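PDB 5BR9: tRNA threonylcarbamoyladenosine biosynthesis protein TsaB, which probably takes part in making the threonylcarbamoyladenosine modification of tRNA. Local coordinates for residues T19-V24 with S34-I39; D167-G172 with P185-A190. All blocks are in the same frame, centred on the assembly; numbering follows the deposited sequence.

Contact 1 (T19-V24 with S34-I39); sequences TEACSV and SHYEVI
Tyr36 lays its ring across Ser23 and Ala21 on the neighbouring strand of a beta hairpin. The hairpin pairs strand 21-28 with strand 31-38, the first antiparallel step and the edge of an ASKHA-type sheet with strand order 3-2-1-4-5. Within these segments the strands run antiparallel at 168°. The Tyr36 ring swings over the partner strand because CG stands anti to the backbone N (chi1 179°). CD1 then meets Ser23 CB at 3.7 Å, and the phenol end rests against Ala21, with CZ 3.7 Å from Ala21 CB. The small side chains of Ala21 and Ser23 form the low ground that the ring fills. His195 stacks on the same ring, and Ser23 OG turns to a different partner, Ala196 N.

Cys22, Val24, His35 and Glu37 point to the other face, the one that helix 43-58 packs on. There Ile39, just past the strand, brings CD1 in beside Cys22 CB at 3.7 Å. Cys22 also touches His43 of helix 43-58. Val24 packs on Leu54 of the helix. In one of its two conformers His35 NE2 hydrogen-bonds Glu57 OE1.

The backbone ladder sets this relief. Cys22 pairs with Glu37 and Val24 with His35, each through two hydrogen bonds. At the hairpin's open end Thr19 OG1 accepts from Ala21 N, an ST turn leading into the strand. One residue before that strand, Glu20 O accepts from Ile39 N at 2.9 Å.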
loop_
_atom_site.group_PDB
_atom_site.type_symbol
_atom_site.label_atom_id
_atom_site.label_comp_id
_atom_site.label_asym_id
_atom_site.label_seq_id
_atom_site.Cartn_x
_atom_site.Cartn_y
_atom_site.Cartn_z
ATOM N N THR A 19 -1.359 10.034 -9.234
ATOM C CA THR A 19 -0.446 10.947 -9.911
ATOM C C THR A 19 0.376 11.700 -8.895
ATOM O O THR A 19 0.309 11.392 -7.711
ATOM C CB THR A 19 -1.206 11.965 -10.819
ATOM O OG1 THR A 19 -2.009 12.840 -10.011
ATOM C CG2 THR A 19 -2.089 11.245 -11.819
ATOM N N GLU A 20 1.123 12.699 -9.364
ATOM C CA GLU A 20 1.852 13.612 -8.486
ATOM C C GLU A 20 0.862 14.453 -7.659
ATOM O O GLU A 20 1.236 15.087 -6.668
ATOM C CB GLU A 20 2.782 14.517 -9.302
ATOM C CG GLU A 20 2.049 15.532 -10.176
ATOM C CD GLU A 20 2.990 16.418 -10.988
ATOM O OE1 GLU A 20 2.524 17.007 -11.990
ATOM O OE2 GLU A 20 4.188 16.522 -10.630
ATOM N N ALA A 21 -0.400 14.450 -8.086
ATOM C CA ALA A 21 -1.481 15.098 -7.354
ATOM C C ALA A 21 -2.038 14.158 -6.287
ATOM O O ALA A 21 -2.173 12.947 -6.508
ATOM C CB ALA A 21 -2.600 15.537 -8.302
ATOM N N CYS A 22 -2.328 14.723 -5.123
ATOM C CA CYS A 22 -2.976 14.000 -4.053
ATOM C C CYS A 22 -4.291 14.711 -3.728
ATOM O O CYS A 22 -4.310 15.919 -3.480
ATOM C CB CYS A 22 -2.071 13.917 -2.824
ATOM S SG CYS A 22 -2.739 12.870 -1.517
ATOM N N SER A 23 -5.406 14.001 -3.764
ATOM C CA SER A 23 -6.656 14.700 -3.518
ATOM C C SER A 23 -7.670 13.830 -2.793
ATOM O O SER A 23 -7.625 12.589 -2.864
ATOM C CB SER A 23 -7.238 15.232 -4.832
ATOM O OG SER A 23 -7.613 14.185 -5.692
ATOM N N VAL A 24 -8.547 14.502 -2.049
ATOM C CA VAL A 24 -9.547 13.836 -1.236
ATOM C C VAL A 24 -10.863 14.583 -1.399
ATOM O O VAL A 24 -10.891 15.791 -1.609
ATOM C CB VAL A 24 -9.107 13.769 0.249
ATOM C CG1 VAL A 24 -7.778 12.999 0.392
ATOM C CG2 VAL A 24 -8.969 15.173 0.835
ATOM N N SER A 34 -13.883 19.107 -1.445
ATOM C CA SER A 34 -12.649 18.460 -1.887
ATOM C C SER A 34 -11.423 19.306 -1.614
ATOM O O SER A 34 -11.526 20.516 -1.408
ATOM C CB SER A 34 -12.701 18.117 -3.388
ATOM O OG SER A 34 -12.730 19.283 -4.199
ATOM N N HIS A 35 -10.270 18.638 -1.596
ATOM C CA HIS A 35 -8.993 19.331 -1.519
ATOM C C HIS A 35 -7.959 18.601 -2.370
ATOM O O HIS A 35 -7.970 17.374 -2.492
ATOM C CB HIS A 35 -8.535 19.476 -0.064
ATOM C CG HIS A 35 -9.320 20.497 0.710
ATOM N ND1 HIS A 35 -9.168 21.855 0.521
ATOM C CD2 HIS A 35 -10.279 20.355 1.655
ATOM C CE1 HIS A 35 -9.993 22.504 1.322
ATOM N NE2 HIS A 35 -10.682 21.616 2.016
ATOM N N TYR A 36 -7.082 19.387 -2.979
ATOM C CA TYR A 36 -6.201 18.914 -4.033
ATOM C C TYR A 36 -4.811 19.550 -3.869
ATOM O O TYR A 36 -4.696 20.761 -3.727
ATOM C CB TYR A 36 -6.853 19.265 -5.384
ATOM C CG TYR A 36 -6.136 18.912 -6.676
ATOM C CD1 TYR A 36 -6.531 17.806 -7.433
ATOM C CD2 TYR A 36 -5.127 19.725 -7.184
ATOM C CE1 TYR A 36 -5.909 17.495 -8.645
ATOM C CE2 TYR A 36 -4.493 19.418 -8.394
ATOM C CZ TYR A 36 -4.887 18.306 -9.121
ATOM O OH TYR A 36 -4.267 18.012 -10.321
ATOM N N GLU A 37 -3.762 18.730 -3.862
ATOM C CA GLU A 37 -2.393 19.245 -3.761
ATOM C C GLU A 37 -1.448 18.514 -4.714
ATOM O O GLU A 37 -1.544 17.299 -4.864
ATOM C CB GLU A 37 -1.861 19.110 -2.333
ATOM C CG GLU A 37 -2.499 20.033 -1.318
ATOM C CD GLU A 37 -1.954 19.818 0.088
ATOM O OE1 GLU A 37 -0.838 19.267 0.237
ATOM O OE2 GLU A 37 -2.657 20.192 1.047
ATOM N N VAL A 38 -0.528 19.242 -5.346
ATOM C CA VAL A 38 0.538 18.571 -6.081
ATOM C C VAL A 38 1.719 18.399 -5.130
ATOM O O VAL A 38 2.287 19.372 -4.644
ATOM C CB VAL A 38 0.934 19.321 -7.389
ATOM C CG1 VAL A 38 -0.233 19.329 -8.371
ATOM C CG2 VAL A 38 1.386 20.727 -7.111
ATOM N N ILE A 39 2.055 17.143 -4.838
ATOM C CA ILE A 39 3.127 16.823 -3.901
ATOM C C ILE A 39 3.780 15.501 -4.282
ATOM O O ILE A 39 3.372 14.435 -3.808
ATOM C CB ILE A 39 2.617 16.777 -2.436
ATOM C CG1 ILE A 39 1.228 16.129 -2.349
ATOM C CG2 ILE A 39 2.623 18.165 -1.806
ATOM C CD1 ILE A 39 1.201 14.870 -1.503
#

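Contact 2 (D167-G172 with P185-A190); sequences DWFGAG and PVALDA
The six-membered ring of Trp168 carries Pro185 on one face. Pro185 CB sits 3.7 Å from the ring centroid, only 7° off the normal, which makes a CH-pi contact. A water lies over the same face of the indole, offset toward the rim. Pro185 CD spreads toward the outer rim, 3.6 Å from Trp168 CH2. Trp168 holds its ring here with CG between the backbone N and the carbonyl carbon (chi1 65°). The ring nitrogen, NE1, bonds to Ala163 O, and Trp161 meets the indole at a tilt.

Phe169 lies on the face of the sheet that also carries Ala187 and Asp189. Leu188 CA lies over one face of its ring, 4.3 Å from the centroid. Phe169 CD1 comes close to Ala187 O, and CZ reaches Asp189 CB at 3.8 Å. The Phe169 ring and the Asp189 carboxylate run side by side with their planes nearly perpendicular. Asp189 OD1 is held by Ser191 N. Ala111 and Gln115 of helix 103-115 also pack on Phe169.

Past the two aromatic residues, strands 168-171 and 187-189 pair in parallel, the latter an edge strand of the second mixed sheet. Gly170 N donates to Ala187 O, and Gly170 O accepts from Asp189 N at 2.8 Å. Gly172 N continues the ladder to Asp189 O. Gly170 has no side chain, and Pro185 CG packs 3.7 Å from Gly170 N while Leu188 CB lies 3.3 Å from Gly170 O.

Before the ladder begins, the water over the indole bridges Trp168 O and Val186 N. The chemistry thus changes along the pair: direct backbone hydrogen bonds at one end, a water bridge and proline-on-indole packing at the other.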
loop_
_atom_site.group_PDB
_atom_site.type_symbol
_atom_site.label_atom_id
_atom_site.label_comp_id
_atom_site.label_asym_id
_atom_site.label_seq_id
_atom_site.Cartn_x
_atom_site.Cartn_y
_atom_site.Cartn_z
ATOM N N ASP A 167 -16.630 17.160 -31.647
ATOM C CA ASP A 167 -17.173 17.351 -30.302
ATOM C C ASP A 167 -16.419 16.554 -29.222
ATOM O O ASP A 167 -16.516 16.863 -28.029
ATOM C CB ASP A 167 -18.652 16.973 -30.277
ATOM C CG ASP A 167 -18.869 15.507 -30.574
ATOM O OD1 ASP A 167 -18.420 15.052 -31.647
ATOM O OD2 ASP A 167 -19.460 14.809 -29.723
ATOM N N TRP A 168 -15.666 15.540 -29.623
ATOM C CA TRP A 168 -14.927 14.772 -28.623
ATOM C C TRP A 168 -13.583 15.431 -28.240
ATOM O O TRP A 168 -12.962 16.146 -29.027
ATOM C CB TRP A 168 -14.713 13.333 -29.101
ATOM C CG TRP A 168 -13.866 13.172 -30.302
ATOM C CD1 TRP A 168 -14.226 13.406 -31.597
ATOM C CD2 TRP A 168 -12.515 12.697 -30.339
ATOM N NE1 TRP A 168 -13.175 13.122 -32.440
ATOM C CE2 TRP A 168 -12.113 12.680 -31.693
ATOM C CE3 TRP A 168 -11.604 12.291 -29.361
ATOM C CZ2 TRP A 168 -10.843 12.271 -32.091
ATOM C CZ3 TRP A 168 -10.335 11.882 -29.760
ATOM C CH2 TRP A 168 -9.970 11.871 -31.112
ATOM N N PHE A 169 -13.159 15.172 -27.008
ATOM C CA PHE A 169 -12.066 15.891 -26.360
ATOM C C PHE A 169 -11.011 14.896 -25.887
ATOM O O PHE A 169 -11.344 13.807 -25.415
ATOM C CB PHE A 169 -12.647 16.717 -25.189
ATOM C CG PHE A 169 -11.636 17.543 -24.403
ATOM C CD1 PHE A 169 -11.302 18.828 -24.806
ATOM C CD2 PHE A 169 -11.089 17.055 -23.219
ATOM C CE1 PHE A 169 -10.403 19.597 -24.075
ATOM C CE2 PHE A 169 -10.199 17.823 -22.472
ATOM C CZ PHE A 169 -9.848 19.098 -22.904
ATOM N N GLY A 170 -9.747 15.278 -25.983
ATOM C CA GLY A 170 -8.664 14.436 -25.490
ATOM C C GLY A 170 -8.159 14.905 -24.127
ATOM O O GLY A 170 -7.765 16.066 -23.928
ATOM N N ALA A 171 -8.181 13.994 -23.170
ATOM C CA ALA A 171 -7.775 14.317 -21.813
ATOM C C ALA A 171 -6.689 13.382 -21.320
ATOM O O ALA A 171 -6.787 12.169 -21.482
ATOM C CB ALA A 171 -8.960 14.252 -20.879
ATOM N N GLY A 172 -5.664 13.959 -20.702
ATOM C CA GLY A 172 -4.651 13.187 -20.002
ATOM C C GLY A 172 -3.255 13.231 -20.594
ATOM O O GLY A 172 -3.065 13.583 -21.773
ATOM N N PRO A 185 -8.379 14.917 -31.697
ATOM C CA PRO A 185 -9.544 15.791 -31.527
ATOM C C PRO A 185 -9.236 17.240 -31.881
ATOM O O PRO A 185 -8.067 17.610 -32.011
ATOM C CB PRO A 185 -9.850 15.673 -30.027
ATOM C CG PRO A 185 -8.491 15.472 -29.414
ATOM C CD PRO A 185 -7.748 14.591 -30.405
ATOM N N VAL A 186 -10.276 18.052 -32.015
ATOM C CA VAL A 186 -10.085 19.481 -32.230
ATOM C C VAL A 186 -9.342 20.073 -31.034
ATOM O O VAL A 186 -8.431 20.873 -31.201
ATOM C CB VAL A 186 -11.432 20.199 -32.459
ATOM C CG1 VAL A 186 -11.229 21.700 -32.487
ATOM C CG2 VAL A 186 -12.051 19.751 -33.780
ATOM N N ALA A 187 -9.707 19.645 -29.831
ATOM C CA ALA A 187 -9.098 20.180 -28.625
ATOM C C ALA A 187 -8.682 19.106 -27.618
ATOM O O ALA A 187 -9.345 18.080 -27.463
ATOM C CB ALA A 187 -10.056 21.158 -27.972
ATOM N N LEU A 188 -7.587 19.357 -26.913
ATOM C CA LEU A 188 -7.125 18.430 -25.887
ATOM C C LEU A 188 -6.434 19.139 -24.711
ATOM O O LEU A 188 -6.095 20.315 -24.784
ATOM C CB LEU A 188 -6.183 17.384 -26.512
ATOM C CG LEU A 188 -4.989 17.814 -27.367
ATOM C CD1 LEU A 188 -3.844 18.325 -26.519
ATOM C CD2 LEU A 188 -4.513 16.655 -28.220
ATOM N N ASP A 189 -6.237 18.404 -23.624
ATOM C CA ASP A 189 -5.474 18.895 -22.498
ATOM C C ASP A 189 -4.555 17.766 -22.038
ATOM O O ASP A 189 -4.985 16.864 -21.324
ATOM C CB ASP A 189 -6.388 19.344 -21.342
ATOM C CG ASP A 189 -5.611 19.984 -20.174
ATOM O OD1 ASP A 189 -4.352 19.956 -20.162
ATOM O OD2 ASP A 189 -6.269 20.503 -19.241
ATOM N N ALA A 190 -3.290 17.828 -22.431
ATOM C CA ALA A 190 -2.359 16.763 -22.108
ATOM C C ALA A 190 -1.815 16.875 -20.664
ATOM O O ALA A 190 -1.047 16.032 -20.213
ATOM C CB ALA A 190 -1.218 16.767 -23.111
HETATM O O HOH W 1 -12.956 16.605 -31.687
HETATM O O HOH W 2 -12.815 18.629 -29.343
#

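Contacts 1 and 2 follow in series along the chain and lie in different sheets, with centres about 22 Å apart and nearest atoms about 9 Å apart. They share no strand. Each joins an edge strand to its inner neighbour in a five-stranded sheet of order 3-2-1-4-5, but at opposite ends of that order: contact 1 pairs 31-38 with 21-28, contact 2 pairs 168-171 with 187-189. Both are partly buried, with the inner strand generally the better covered. Contact 1 is an antiparallel hairpin ladder with direct bonds throughout and small side chains under one tyrosine ring. Contact 2 is parallel and shorter, and relies more on aromatic faces, glycine and bridging water.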